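PDB 4F0Q: restriction endonuclease from Mycobacterium sp., which cuts DNA in response to cytosine methylation, working as a tetramer whose nuclease part belongs to the PD-(D/E)XK clan and holds a magnesium ion. Local coordinates for residues 115-120 and 127-132; 185-190 and 204-209. All blocks are in the same frame, centred on the assembly; numbering follows the deposited sequence.

Interaction 1: residues 115-120 and 127-132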
# COMPACT_ATOMS: atom_id res chain seq x y z
N PHE A 115 22.31 11.97 14.15
CA PHE A 115 23.42 11.05 14.38
C PHE A 115 24.26 11.46 15.58
O PHE A 115 24.43 12.65 15.85
CB PHE A 115 24.30 10.95 13.13
CG PHE A 115 23.60 10.34 11.95
CD1 PHE A 115 22.87 11.14 11.08
CD2 PHE A 115 23.66 8.98 11.72
CE1 PHE A 115 22.22 10.58 9.99
CE2 PHE A 115 23.01 8.42 10.63
CZ PHE A 115 22.29 9.22 9.77
N GLY A 116 24.79 10.47 16.30
CA GLY A 116 25.52 10.71 17.53
C GLY A 116 26.87 11.39 17.36
O GLY A 116 27.19 11.91 16.29
N ASP A 117 27.68 11.37 18.42
CA ASP A 117 28.96 12.06 18.42
C ASP A 117 30.15 11.11 18.41
O ASP A 117 31.27 11.51 18.74
CB ASP A 117 29.06 13.00 19.63
CG ASP A 117 29.20 12.25 20.94
OD1 ASP A 117 28.61 11.16 21.07
OD2 ASP A 117 29.90 12.76 21.84
N HIS A 118 29.92 9.86 18.03
CA HIS A 118 31.00 8.90 17.90
C HIS A 118 31.92 9.32 16.76
O HIS A 118 31.45 9.71 15.69
CB HIS A 118 30.45 7.49 17.66
CG HIS A 118 31.45 6.40 17.88
ND1 HIS A 118 31.43 5.59 18.99
CD2 HIS A 118 32.49 5.98 17.12
CE1 HIS A 118 32.42 4.72 18.92
NE2 HIS A 118 33.08 4.93 17.79
N LYS A 119 33.22 9.24 16.99
CA LYS A 119 34.20 9.70 16.01
C LYS A 119 35.03 8.54 15.47
O LYS A 119 35.09 7.47 16.08
CB LYS A 119 35.11 10.76 16.64
CG LYS A 119 34.40 12.05 17.00
CD LYS A 119 35.38 13.13 17.44
CE LYS A 119 34.67 14.44 17.73
NZ LYS A 119 35.63 15.51 18.13
N PRO A 120 35.66 8.74 14.29
CA PRO A 120 36.54 7.71 13.72
C PRO A 120 37.69 7.32 14.65
O PRO A 120 38.17 6.19 14.59
CB PRO A 120 37.09 8.39 12.47
CG PRO A 120 36.04 9.36 12.08
CD PRO A 120 35.45 9.86 13.37
N GLY A 127 27.90 3.75 23.38
CA GLY A 127 28.42 5.11 23.33
C GLY A 127 29.43 5.42 24.41
O GLY A 127 29.06 5.84 25.51
N GLU A 128 30.70 5.22 24.10
CA GLU A 128 31.77 5.56 25.03
C GLU A 128 31.92 7.08 25.11
O GLU A 128 32.37 7.62 26.12
CB GLU A 128 33.10 4.93 24.59
CG GLU A 128 34.18 4.99 25.65
CD GLU A 128 35.58 5.05 25.05
OE1 GLU A 128 35.71 5.50 23.90
OE2 GLU A 128 36.54 4.64 25.74
N THR A 129 31.54 7.76 24.04
CA THR A 129 31.58 9.21 23.99
C THR A 129 30.51 9.82 24.89
O THR A 129 29.52 9.15 25.23
CB THR A 129 31.40 9.74 22.56
OG1 THR A 129 30.13 9.31 22.05
CG2 THR A 129 32.51 9.22 21.65
N LYS A 130 30.70 11.07 25.28
CA LYS A 130 29.79 11.76 26.19
C LYS A 130 28.38 11.86 25.61
O LYS A 130 27.40 11.45 26.25
CB LYS A 130 30.30 13.17 26.50
CG LYS A 130 31.74 13.23 26.98
CD LYS A 130 32.19 14.67 27.17
CE LYS A 130 33.64 14.75 27.63
NZ LYS A 130 34.08 16.16 27.84
N GLY A 131 28.29 12.42 24.41
CA GLY A 131 27.02 12.65 23.74
C GLY A 131 26.17 11.41 23.60
O GLY A 131 25.00 11.42 23.97
N ASN A 132 26.76 10.34 23.08
CA ASN A 132 26.05 9.07 22.91
C ASN A 132 25.62 8.46 24.24
O ASN A 132 24.59 7.79 24.31
CB ASN A 132 26.89 8.08 22.11
CG ASN A 132 26.90 8.39 20.63
OD1 ASN A 132 26.44 9.44 20.21
ND2 ASN A 132 27.42 7.46 19.83
O HOH W 1 30.10 6.48 20.96

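Interaction 2: residues 185-190 and 204-209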
# COMPACT_ATOMS: atom_id res chain seq x y z
N GLU A 185 12.16 8.59 19.38
CA GLU A 185 11.24 7.56 18.89
C GLU A 185 11.98 6.26 18.61
O GLU A 185 11.47 5.17 18.88
CB GLU A 185 10.50 8.03 17.64
CG GLU A 185 9.47 7.04 17.13
CD GLU A 185 8.78 7.51 15.87
OE1 GLU A 185 9.35 8.37 15.16
OE2 GLU A 185 7.67 7.02 15.58
N ARG A 186 13.19 6.38 18.07
CA ARG A 186 14.00 5.19 17.82
C ARG A 186 15.49 5.48 17.98
O ARG A 186 15.95 6.59 17.73
CB ARG A 186 13.70 4.62 16.43
CG ARG A 186 14.23 3.21 16.20
CD ARG A 186 13.65 2.59 14.95
NE ARG A 186 14.04 3.30 13.73
CZ ARG A 186 13.78 2.88 12.50
NH1 ARG A 186 13.12 1.74 12.32
NH2 ARG A 186 14.17 3.59 11.45
N LEU A 187 16.24 4.48 18.43
CA LEU A 187 17.69 4.59 18.55
C LEU A 187 18.33 3.29 18.08
O LEU A 187 18.13 2.24 18.68
CB LEU A 187 18.09 4.89 20.00
CG LEU A 187 19.54 5.32 20.26
CD1 LEU A 187 19.60 6.25 21.46
CD2 LEU A 187 20.46 4.12 20.48
N GLU A 188 19.09 3.37 16.99
CA GLU A 188 19.67 2.17 16.40
C GLU A 188 21.16 2.29 16.10
O GLU A 188 21.72 3.38 16.07
CB GLU A 188 18.90 1.78 15.13
CG GLU A 188 18.69 2.92 14.16
CD GLU A 188 17.70 2.58 13.06
OE1 GLU A 188 17.26 3.50 12.35
OE2 GLU A 188 17.36 1.39 12.92
N HIS A 189 21.80 1.14 15.88
CA HIS A 189 23.21 1.08 15.54
C HIS A 189 23.40 1.39 14.06
O HIS A 189 22.56 1.04 13.23
CB HIS A 189 23.76 -0.32 15.86
CG HIS A 189 25.17 -0.54 15.39
ND1 HIS A 189 25.47 -1.18 14.21
CD2 HIS A 189 26.36 -0.21 15.95
CE1 HIS A 189 26.78 -1.23 14.06
NE2 HIS A 189 27.34 -0.65 15.10
N VAL A 190 24.50 2.06 13.73
CA VAL A 190 24.81 2.36 12.34
C VAL A 190 26.32 2.38 12.13
O VAL A 190 27.08 2.56 13.07
CB VAL A 190 24.19 3.71 11.90
CG1 VAL A 190 24.97 4.88 12.48
CG2 VAL A 190 24.11 3.81 10.38
N LEU A 204 25.46 5.99 16.60
CA LEU A 204 24.05 5.86 16.93
C LEU A 204 23.20 6.75 16.03
O LEU A 204 23.46 7.95 15.90
CB LEU A 204 23.80 6.21 18.40
CG LEU A 204 24.61 5.41 19.42
CD1 LEU A 204 24.23 5.82 20.84
CD2 LEU A 204 24.40 3.91 19.23
N SER A 205 22.19 6.16 15.40
CA SER A 205 21.26 6.89 14.56
C SER A 205 19.90 6.96 15.26
O SER A 205 19.36 5.94 15.68
CB SER A 205 21.12 6.22 13.19
OG SER A 205 20.25 6.96 12.35
N LEU A 206 19.36 8.16 15.38
CA LEU A 206 18.15 8.38 16.16
C LEU A 206 17.00 8.97 15.35
O LEU A 206 17.16 9.99 14.67
CB LEU A 206 18.43 9.27 17.38
CG LEU A 206 19.16 8.67 18.59
CD1 LEU A 206 20.64 8.45 18.32
CD2 LEU A 206 18.97 9.56 19.81
N ASP A 207 15.84 8.32 15.43
CA ASP A 207 14.60 8.88 14.92
C ASP A 207 13.93 9.69 16.03
O ASP A 207 13.50 9.13 17.04
CB ASP A 207 13.65 7.77 14.46
CG ASP A 207 14.09 7.13 13.17
OD1 ASP A 207 14.67 7.83 12.32
OD2 ASP A 207 13.84 5.92 12.99
N LEU A 208 13.86 11.00 15.82
CA LEU A 208 13.29 11.91 16.81
C LEU A 208 11.94 12.44 16.34
O LEU A 208 11.76 12.78 15.17
CB LEU A 208 14.24 13.08 17.07
CG LEU A 208 15.65 12.74 17.56
CD1 LEU A 208 16.47 14.00 17.75
CD2 LEU A 208 15.60 11.93 18.85
N ALA A 209 11.00 12.52 17.28
CA ALA A 209 9.67 13.03 16.99
C ALA A 209 9.45 14.39 17.65
O ALA A 209 9.28 14.47 18.87
CB ALA A 209 8.62 12.04 17.45
O HOH W 2 17.07 5.65 13.53

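Interaction 1: residues 115-120 and 127-132
The carboxylate of Asp-117 lies across the first turn of helix 130-142 and meets Thr-129, Gly-131 and Asn-132 at once. Asp-117 and Thr-129 extend from opposite directions, and the hydroxyl OG1 of Thr-129 gives its proton to Asp-117 OD1 over 2.6 Å. Asp-117 OD1 takes a second bond, from Asn-132 N at 2.9 Å, and the two donors approach from opposite faces of the carboxylate plane. Asp-117 OD2 receives Gly-131 N at 3.1 Å, the donor lying 42° out of the plane. With chi1 at 71°, Asp-117 CG sits between its own backbone N and carbonyl carbon, which turns the group onto the amides at the helix start. Thr-129 occupies the N-cap position.

Asn-132 answers in the reverse direction: its OD1 accepts Asp-117 N at 2.9 Å, the donor standing above the amide plane. The other end of that amide, ND2, comes to 3.7 Å from His-118 CB and also has a weak hydrogen bond to Asn-203. A water joins His-118, Thr-129 and Asn-132, lying 2.5 Å from His-118 ND1, donating to Thr-129 OG1 and weakly accepting from Asn-132 ND2. The contact thus fastens the loop that follows strand 111-115 to the start of the helix in the N-terminal, PUA-clan part of the chain. Three donors grip one carboxylate, two of them amides at a helix N-terminus, so the local field would be expected to stabilise Asp-117 as the anion.

Interaction 2: residues 185-190 and 204-209
OD2 of Asp-207 is held by two nitrogens of Arg-186, NE at 2.7 Å and NH2 at 2.8 Å, in a salt bridge spanning two antiparallel strands of a beta hairpin. Both N-H bonds are weak in angle, and the oxygen meets the guanidinium obliquely. The two side chains run side by side, and the bend of Arg-186 at chi3 (64°) brings NE and NH2 alongside Asp-207 OD2, guanidinium and carboxylate planes 29° apart. The other carboxylate oxygen, OD1, is taken by Arg-113 and His-111 of the adjoining strand 111-115. Glu-188 lies over one face of the guanidinium; its OE1 is 3.2 Å from Arg-186 NH2, a purely electrostatic pairing, and this arginine probably offsets the proximity of the two acids.

Glu-188 and Ser-205 form a hydrogen-bonded pair with nearly straight bonds in both directions. At the other end Glu-185 and Arg-186 both face Asp-207, a classic beta bulge in which Asp-207 O accepts both their amides, that of Glu-185 weakly.

On the opposite face of this strand pair the leucines pack together. Leu-187 lies alongside Leu-206 and crosses Leu-204 at a slant, and Leu-136 of helix 130-142 packs on Leu-187 and Leu-204. Backbone bonds from Leu-187 and His-189 reach a second subunit, placing strand 175-193 at a tetramer interface. Within the leucine row, Leu-187 CD1 meets Leu-206 CD2 at 3.8 Å.

Strand 200-210 ties the two contacts together, since it pairs with strand 175-193 in interaction 2 and with strand 111-115, whose end leads into interaction 1. Their centres are about 13 Å apart, and they touch directly: Gly-116 N lies 2.9 Å from Leu-204 O, a probable hydrogen bond that continues the strand pairing into the loop. Asn-132 ND2 packs 3.5 Å from Leu-204 CG, while Phe-115 CE2 approaches Ser-205 OG to 3.6 Å. Both contacts lie in the N-terminal, PUA-clan family region of the chain, whereas the magnesium ion is bound at Asp-334, Gln-355 and Ala-356 in the nuclease region, so neither contact supplies a metal ligand.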